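PDB 2ZYC: peptidoglycan hydrolase FlgJ from Sphingomonas sp. A1, which probably hydrolyses peptidoglycan as a flagellum-specific muramidase, through this C-terminal glycoside hydrolase family 73 domain, so that the flagellar rod can assemble in the periplasm. Local coordinates for residues G64-A69 with V83-A88; D117-A122 with S135-L140. The protein carries 2 engineered substitutions. All coordinates share one frame; numbering follows the deposited sequence. Where two conformers were deposited one is given.

Both contacts fall within the glucosaminidase region, of the lysozyme clan, that forms the C-terminal part of FlgJ. Interaction 1 zips up the β-hairpin of strands 65-71 and 82-88; interaction 2 joins helices 118-127 and 136-145. They follow one another along the chain without touching: their centres are 26 Å apart and their nearest atoms about 12 Å. The two lie on opposite sides of the chain's centre, interaction 1 about 17 Å from it and interaction 2, the more buried, about 13 Å, measured between centres. A polar side chain ties each to a helix outside the contact: R87 of the hairpin forms a salt bridge with D98 of helix 92-105, and Y136 OH hydrogen-bonds E34 of helix 24-35.

Interaction 1: residues G64-A69 with V83-A88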
ATOM      1  N   GLY A  64      15.878  -1.899 -10.877  1.00 19.39           N
ATOM      2  CA  GLY A  64      15.828  -3.034  -9.966  1.00 19.73           C
ATOM      3  C   GLY A  64      15.282  -4.287 -10.626  1.00 19.73           C
ATOM      4  O   GLY A  64      15.143  -4.362 -11.854  1.00 19.70           O
ATOM      5  N   LYS A  65      14.968  -5.278  -9.797  1.00 19.83           N
ATOM      6  CA  LYS A  65      14.354  -6.502 -10.263  1.00 19.99           C
ATOM      7  C   LYS A  65      12.974  -6.210 -10.845  1.00 19.34           C
ATOM      8  O   LYS A  65      12.244  -5.357 -10.338  1.00 19.11           O
ATOM      9  CB  LYS A  65      14.242  -7.497  -9.108  1.00 20.39           C
ATOM     10  CG  LYS A  65      13.870  -8.907  -9.530  1.00 22.85           C
ATOM     11  CD  LYS A  65      13.811  -9.831  -8.328  1.00 26.04           C
ATOM     12  CE  LYS A  65      13.546 -11.268  -8.768  1.00 28.52           C
ATOM     13  NZ  LYS A  65      13.935 -12.238  -7.703  1.00 31.17           N
ATOM     14  N   VAL A  66      12.641  -6.928 -11.911  1.00 18.94           N
ATOM     15  CA  VAL A  66      11.378  -6.766 -12.618  1.00 18.95           C
ATOM     16  C   VAL A  66      10.624  -8.089 -12.683  1.00 19.26           C
ATOM     17  O   VAL A  66      11.214  -9.148 -12.934  1.00 19.26           O
ATOM     18  CB  VAL A  66      11.604  -6.212 -14.049  1.00 18.91           C
ATOM     19  CG1 VAL A  66      10.314  -6.257 -14.873  1.00 18.46           C
ATOM     20  CG2 VAL A  66      12.168  -4.785 -13.989  1.00 19.01           C
ATOM     21  N   VAL A  67       9.321  -8.020 -12.448  1.00 19.11           N
ATOM     22  CA  VAL A  67       8.456  -9.169 -12.612  1.00 19.54           C
ATOM     23  C   VAL A  67       7.345  -8.809 -13.594  1.00 20.09           C
ATOM     24  O   VAL A  67       6.720  -7.747 -13.492  1.00 19.27           O
ATOM     25  CB  VAL A  67       7.910  -9.697 -11.244  1.00 19.67           C
ATOM     26  CG1 VAL A  67       7.205  -8.588 -10.458  1.00 19.59           C
ATOM     27  CG2 VAL A  67       6.993 -10.902 -11.454  1.00 19.54           C
ATOM     28  N   GLU A  68       7.135  -9.676 -14.578  1.00 21.28           N
ATOM     29  CA  GLU A  68       6.052  -9.483 -15.526  1.00 23.02           C
ATOM     30  C   GLU A  68       4.800 -10.164 -15.007  1.00 23.51           C
ATOM     31  O   GLU A  68       4.864 -11.258 -14.429  1.00 23.94           O
ATOM     32  CB  GLU A  68       6.431  -9.988 -16.925  1.00 23.15           C
ATOM     33  CG  GLU A  68       7.391  -9.049 -17.648  1.00 23.89           C
ATOM     34  CD  GLU A  68       8.022  -9.648 -18.896  1.00 25.29           C
ATOM     35  OE1 GLU A  68       7.451 -10.590 -19.485  1.00 28.04           O
ATOM     36  OE2 GLU A  68       9.105  -9.163 -19.288  1.00 29.04           O
ATOM     37  N   ALA A  69       3.667  -9.496 -15.182  1.00 23.83           N
ATOM     38  CA  ALA A  69       2.376 -10.046 -14.787  1.00 24.58           C
ATOM     39  C   ALA A  69       1.300  -9.543 -15.734  1.00 25.30           C
ATOM     40  O   ALA A  69       1.363  -8.413 -16.229  1.00 24.45           O
ATOM     41  CB  ALA A  69       2.049  -9.683 -13.344  1.00 24.73           C
ATOM     42  N   VAL A  83       0.621  -7.730 -20.982  1.00 30.36           N
ATOM     43  CA  VAL A  83       1.707  -8.035 -20.062  1.00 28.21           C
ATOM     44  C   VAL A  83       2.238  -6.705 -19.518  1.00 26.53           C
ATOM     45  O   VAL A  83       2.619  -5.812 -20.288  1.00 26.62           O
ATOM     46  CB  VAL A  83       2.836  -8.848 -20.731  1.00 28.47           C
ATOM     47  CG1 VAL A  83       3.970  -9.100 -19.749  1.00 28.48           C
ATOM     48  CG2 VAL A  83       2.296 -10.177 -21.264  1.00 28.47           C
ATOM     49  N   GLU A  84       2.238  -6.577 -18.193  1.00 24.17           N
ATOM     50  CA  GLU A  84       2.745  -5.378 -17.532  1.00 22.05           C
ATOM     51  C   GLU A  84       4.024  -5.685 -16.762  1.00 20.67           C
ATOM     52  O   GLU A  84       4.204  -6.796 -16.254  1.00 20.26           O
ATOM     53  CB  GLU A  84       1.679  -4.786 -16.598  1.00 21.70           C
ATOM     54  CG  GLU A  84       2.047  -3.457 -15.938  1.00 22.37           C
ATOM     55  CD  GLU A  84       2.321  -2.356 -16.944  1.00 23.27           C
ATOM     56  OE1 GLU A  84       3.471  -2.267 -17.430  1.00 23.36           O
ATOM     57  OE2 GLU A  84       1.390  -1.584 -17.241  1.00 22.27           O
ATOM     58  N   ARG A  85       4.908  -4.694 -16.688  1.00 18.76           N
ATOM     59  CA  ARG A  85       6.175  -4.837 -15.985  1.00 17.76           C
ATOM     60  C   ARG A  85       6.071  -4.170 -14.623  1.00 16.67           C
ATOM     61  O   ARG A  85       5.786  -2.970 -14.524  1.00 15.41           O
ATOM     62  CB  ARG A  85       7.327  -4.247 -16.801  1.00 18.08           C
ATOM     63  CG  ARG A  85       7.652  -5.091 -18.034  1.00 19.58           C
ATOM     64  CD  ARG A  85       8.566  -4.373 -19.003  1.00 19.90           C
ATOM     65  NE  ARG A  85       9.789  -3.897 -18.370  1.00 22.90           N
ATOM     66  CZ  ARG A  85      10.892  -4.616 -18.198  1.00 24.58           C
ATOM     67  NH1 ARG A  85      10.949  -5.878 -18.612  1.00 26.43           N
ATOM     68  NH2 ARG A  85      11.945  -4.061 -17.606  1.00 25.59           N
ATOM     69  N   PHE A  86       6.281  -4.974 -13.586  1.00 15.43           N
ATOM     70  CA  PHE A  86       6.171  -4.522 -12.203  1.00 14.55           C
ATOM     71  C   PHE A  86       7.504  -4.570 -11.484  1.00 14.09           C
ATOM     72  O   PHE A  86       8.355  -5.412 -11.771  1.00 13.65           O
ATOM     73  CB  PHE A  86       5.165  -5.396 -11.445  1.00 14.74           C
ATOM     74  CG  PHE A  86       3.755  -5.222 -11.900  1.00 14.65           C
ATOM     75  CD1 PHE A  86       2.983  -4.165 -11.415  1.00 15.65           C
ATOM     76  CD2 PHE A  86       3.191  -6.110 -12.815  1.00 14.65           C
ATOM     77  CE1 PHE A  86       1.656  -3.991 -11.838  1.00 16.26           C
ATOM     78  CE2 PHE A  86       1.878  -5.952 -13.243  1.00 15.45           C
ATOM     79  CZ  PHE A  86       1.102  -4.885 -12.754  1.00 16.40           C
ATOM     80  N   ARG A  87       7.677  -3.671 -10.523  1.00 12.94           N
ATOM     81  CA  ARG A  87       8.849  -3.709  -9.658  1.00 13.09           C
ATOM     82  C   ARG A  87       8.808  -4.960  -8.782  1.00 13.31           C
ATOM     83  O   ARG A  87       7.730  -5.444  -8.436  1.00 12.60           O
ATOM     84  CB  ARG A  87       8.902  -2.456  -8.788  1.00 12.61           C
ATOM     85  CG  ARG A  87       8.878  -1.168  -9.606  1.00 12.45           C
ATOM     86  CD  ARG A  87       9.062   0.066  -8.725  1.00 11.46           C
ATOM     87  NE  ARG A  87       8.936   1.296  -9.510  1.00 11.27           N
ATOM     88  CZ  ARG A  87       9.216   2.515  -9.059  1.00 12.41           C
ATOM     89  NH1 ARG A  87       9.656   2.686  -7.827  1.00 11.56           N
ATOM     90  NH2 ARG A  87       9.058   3.573  -9.848  1.00 11.75           N
ATOM     91  N   ALA A  88       9.981  -5.491  -8.461  1.00 13.99           N
ATOM     92  CA  ALA A  88      10.088  -6.582  -7.484  1.00 14.53           C
ATOM     93  C   ALA A  88      11.157  -6.256  -6.457  1.00 15.31           C
ATOM     94  O   ALA A  88      12.157  -5.585  -6.765  1.00 15.63           O
ATOM     95  CB  ALA A  88      10.380  -7.915  -8.175  1.00 14.92           C
TER
HETATM   96  O   HOH W   1      14.706  -4.822  -6.719  1.00 25.90           O
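E68 and R85 share one face of a two-stranded antiparallel β-hairpin, where V66 CG1 also reaches R85, while V67, A69, F86 and A88 lie on the other. R85 bends at chi3 (54°), which carries its guanidinium across V66, and V66 CG1 sits over the centre of that group, 3.7 Å above its plane. E68 runs alongside R85 and points the same way. Its carboxylate is turned 58° from the guanidinium, and E68 OE2 comes to the edge of the latter, 3.8 Å from R85 NH1, a long salt bridge.

On the opposite face A69 CB approaches the F86 ring obliquely, 3.7 Å from F86 CE2, while the carbonyl oxygens of V67 and A69 lie at the ring's edge. V67 CG1 packs against F86 CB and, at 4.0 Å, A88 CB. F86 also rests on I42 and V67 on N44, both in loops.

The register rests on paired backbone bonds: V67 N to F86 O (2.9 Å, 172° at the hydrogen) with its return bond F86 N to V67 O, and the equivalent A69-E84 pair. Beyond them the K65-A88 pairing is loose, and one water joins the strands by donating to A88 O at 2.7 Å and accepting from K65 N at 3.1 Å.

Interaction 2: residues D117-A122 with S135-L140; sequences DGHAFA and SYADKL
A His-carboxylate hydrogen bond between H119 and D138 ties the outer side of a helix pair whose inner side is apolar. H119 NE2 donates to D138 OD1 at 2.8 Å, bent to 141° at the hydrogen. The oxygen lies near the imidazole plane, and the donor meets it nearly in line with its C-O bond, with ring and carboxylate planes 43° apart. A chi1 of -159° swings the H119 ring away from its own backbone N and across to the second helix, where A137 CB makes a CH-pi contact over one face, 3.8 Å from the ring centroid. The other ring nitrogen, ND1, bonds to R123, so both nitrogens have partners, which would fix the ring's rotation.

Inward, A122 CB packs on A137 CA at 3.5 Å, and small side chains on both helices permit this closeness; the axes of the short segments come within 8.3 Å. L140 CD2 completes the apolar patch, 3.8 Å from A122 CB and 4.1 Å from F121 CE2.

D117 caps the first helix, its OD2 accepting from A120 N. Helix 24-35 packs against both helices: F121 rests on L27 and its ring meets that of F26, while L140 touches L33.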
ATOM      1  N   ASP A 117      -7.452  12.288   7.037  1.00 16.41           N
ATOM      2  CA  ASP A 117      -8.745  11.737   6.651  1.00 15.64           C
ATOM      3  C   ASP A 117      -8.517  10.763   5.496  1.00 15.64           C
ATOM      4  O   ASP A 117      -7.804  11.086   4.544  1.00 14.79           O
ATOM      5  CB  ASP A 117      -9.705  12.863   6.241  1.00 16.06           C
ATOM      6  CG  ASP A 117     -10.986  12.344   5.625  1.00 16.26           C
ATOM      7  OD1 ASP A 117     -11.856  11.846   6.369  1.00 17.97           O
ATOM      8  OD2 ASP A 117     -11.122  12.426   4.389  1.00 17.76           O
ATOM      9  N   GLY A 118      -9.107   9.575   5.593  1.00 15.44           N
ATOM     10  CA  GLY A 118      -8.917   8.535   4.575  1.00 15.45           C
ATOM     11  C   GLY A 118      -9.238   8.980   3.163  1.00 15.53           C
ATOM     12  O   GLY A 118      -8.455   8.746   2.240  1.00 15.71           O
ATOM     13  N   HIS A 119     -10.386   9.628   2.989  1.00 15.78           N
ATOM     14  CA  HIS A 119     -10.814  10.041   1.654  1.00 16.27           C
ATOM     15  C   HIS A 119      -9.898  11.123   1.082  1.00 15.76           C
ATOM     16  O   HIS A 119      -9.539  11.065  -0.095  1.00 15.68           O
ATOM     17  CB  HIS A 119     -12.277  10.497   1.647  1.00 16.93           C
ATOM     18  CG  HIS A 119     -12.908  10.461   0.292  1.00 19.31           C
ATOM     19  ND1 HIS A 119     -12.838  11.516  -0.593  1.00 21.34           N
ATOM     20  CD2 HIS A 119     -13.606   9.486  -0.341  1.00 21.80           C
ATOM     21  CE1 HIS A 119     -13.476  11.199  -1.705  1.00 22.03           C
ATOM     22  NE2 HIS A 119     -13.946   9.970  -1.580  1.00 23.15           N
ATOM     23  N   ALA A 120      -9.515  12.093   1.921  1.00 15.51           N
ATOM     24  CA  ALA A 120      -8.586  13.159   1.521  1.00 14.97           C
ATOM     25  C   ALA A 120      -7.251  12.564   1.060  1.00 14.50           C
ATOM     26  O   ALA A 120      -6.682  12.980   0.035  1.00 14.25           O
ATOM     27  CB  ALA A 120      -8.357  14.126   2.684  1.00 15.47           C
ATOM     28  N   PHE A 121      -6.771  11.590   1.832  1.00 13.84           N
ATOM     29  CA  PHE A 121      -5.533  10.876   1.532  1.00 13.21           C
ATOM     30  C   PHE A 121      -5.638  10.173   0.176  1.00 13.15           C
ATOM     31  O   PHE A 121      -4.766  10.308  -0.678  1.00 11.95           O
ATOM     32  CB  PHE A 121      -5.224   9.884   2.668  1.00 13.11           C
ATOM     33  CG  PHE A 121      -4.161   8.873   2.340  1.00 12.72           C
ATOM     34  CD1 PHE A 121      -2.820   9.242   2.285  1.00 12.05           C
ATOM     35  CD2 PHE A 121      -4.504   7.539   2.109  1.00 13.58           C
ATOM     36  CE1 PHE A 121      -1.831   8.297   1.983  1.00 12.53           C
ATOM     37  CE2 PHE A 121      -3.527   6.589   1.813  1.00 12.69           C
ATOM     38  CZ  PHE A 121      -2.180   6.975   1.745  1.00 12.46           C
ATOM     39  N   ALA A 122      -6.724   9.439  -0.017  1.00 13.04           N
ATOM     40  CA  ALA A 122      -6.927   8.709  -1.262  1.00 13.63           C
ATOM     41  C   ALA A 122      -7.042   9.651  -2.455  1.00 13.69           C
ATOM     42  O   ALA A 122      -6.460   9.398  -3.498  1.00 13.86           O
ATOM     43  CB  ALA A 122      -8.146   7.799  -1.152  1.00 13.55           C
ATOM     44  N   SER A 135     -13.671   5.786  -8.732  1.00 21.02           N
ATOM     45  CA  SER A 135     -14.153   5.318  -7.431  0.50 20.51           C
ATOM     46  C   SER A 135     -13.025   4.938  -6.466  1.00 20.16           C
ATOM     47  O   SER A 135     -13.286   4.472  -5.350  1.00 19.38           O
ATOM     48  CB  SER A 135     -15.133   4.151  -7.604  0.50 20.83           C
ATOM     49  OG  SER A 135     -16.359   4.594  -8.164  0.50 21.06           O
ATOM     50  N   TYR A 136     -11.772   5.152  -6.882  1.00 19.58           N
ATOM     51  CA  TYR A 136     -10.625   4.761  -6.043  1.00 19.22           C
ATOM     52  C   TYR A 136     -10.669   5.340  -4.634  1.00 18.77           C
ATOM     53  O   TYR A 136     -10.470   4.609  -3.656  1.00 18.17           O
ATOM     54  CB  TYR A 136      -9.263   5.063  -6.701  1.00 19.44           C
ATOM     55  CG  TYR A 136      -8.113   4.444  -5.920  1.00 19.64           C
ATOM     56  CD1 TYR A 136      -7.848   3.075  -6.006  1.00 19.08           C
ATOM     57  CD2 TYR A 136      -7.320   5.219  -5.072  1.00 19.71           C
ATOM     58  CE1 TYR A 136      -6.811   2.493  -5.278  1.00 20.62           C
ATOM     59  CE2 TYR A 136      -6.279   4.645  -4.339  1.00 20.03           C
ATOM     60  CZ  TYR A 136      -6.031   3.285  -4.453  1.00 20.30           C
ATOM     61  OH  TYR A 136      -5.009   2.698  -3.737  1.00 21.27           O
ATOM     62  N   ALA A 137     -10.939   6.641  -4.528  1.00 18.55           N
ATOM     63  CA  ALA A 137     -10.978   7.311  -3.233  1.00 18.29           C
ATOM     64  C   ALA A 137     -12.066   6.738  -2.326  1.00 18.18           C
ATOM     65  O   ALA A 137     -11.831   6.501  -1.144  1.00 17.31           O
ATOM     66  CB  ALA A 137     -11.136   8.829  -3.400  1.00 18.91           C
ATOM     67  N   ASP A 138     -13.242   6.488  -2.900  1.00 17.83           N
ATOM     68  CA  ASP A 138     -14.352   5.901  -2.157  1.00 18.06           C
ATOM     69  C   ASP A 138     -14.008   4.499  -1.659  1.00 17.68           C
ATOM     70  O   ASP A 138     -14.267   4.165  -0.503  1.00 17.78           O
ATOM     71  CB  ASP A 138     -15.614   5.841  -3.021  1.00 18.06           C
ATOM     72  CG  ASP A 138     -16.298   7.192  -3.170  1.00 20.66           C
ATOM     73  OD1 ASP A 138     -15.937   8.154  -2.453  1.00 21.84           O
ATOM     74  OD2 ASP A 138     -17.213   7.281  -4.018  1.00 22.43           O
ATOM     75  N   LYS A 139     -13.429   3.690  -2.543  1.00 17.23           N
ATOM     76  CA  LYS A 139     -13.074   2.306  -2.206  1.00 17.02           C
ATOM     77  C   LYS A 139     -11.979   2.239  -1.141  1.00 16.48           C
ATOM     78  O   LYS A 139     -12.084   1.454  -0.190  1.00 15.86           O
ATOM     79  CB  LYS A 139     -12.667   1.539  -3.458  1.00 17.46           C
ATOM     80  CG  LYS A 139     -13.831   1.278  -4.402  1.00 19.08           C
ATOM     81  CD  LYS A 139     -13.331   0.702  -5.704  1.00 21.44           C
ATOM     82  CE  LYS A 139     -14.455   0.591  -6.720  1.00 23.39           C
ATOM     83  NZ  LYS A 139     -13.896   0.351  -8.075  1.00 23.76           N
ATOM     84  N   LEU A 140     -10.950   3.075  -1.275  1.00 15.53           N
ATOM     85  CA  LEU A 140      -9.875   3.094  -0.281  1.00 14.82           C
ATOM     86  C   LEU A 140     -10.324   3.662   1.057  1.00 14.75           C
ATOM     87  O   LEU A 140      -9.982   3.125   2.117  1.00 14.36           O
ATOM     88  CB  LEU A 140      -8.635   3.840  -0.811  1.00 14.79           C
ATOM     89  CG  LEU A 140      -7.416   3.921   0.119  1.00 14.44           C
ATOM     90  CD1 LEU A 140      -6.994   2.542   0.644  1.00 14.85           C
ATOM     91  CD2 LEU A 140      -6.257   4.601  -0.594  1.00 14.35           C
TER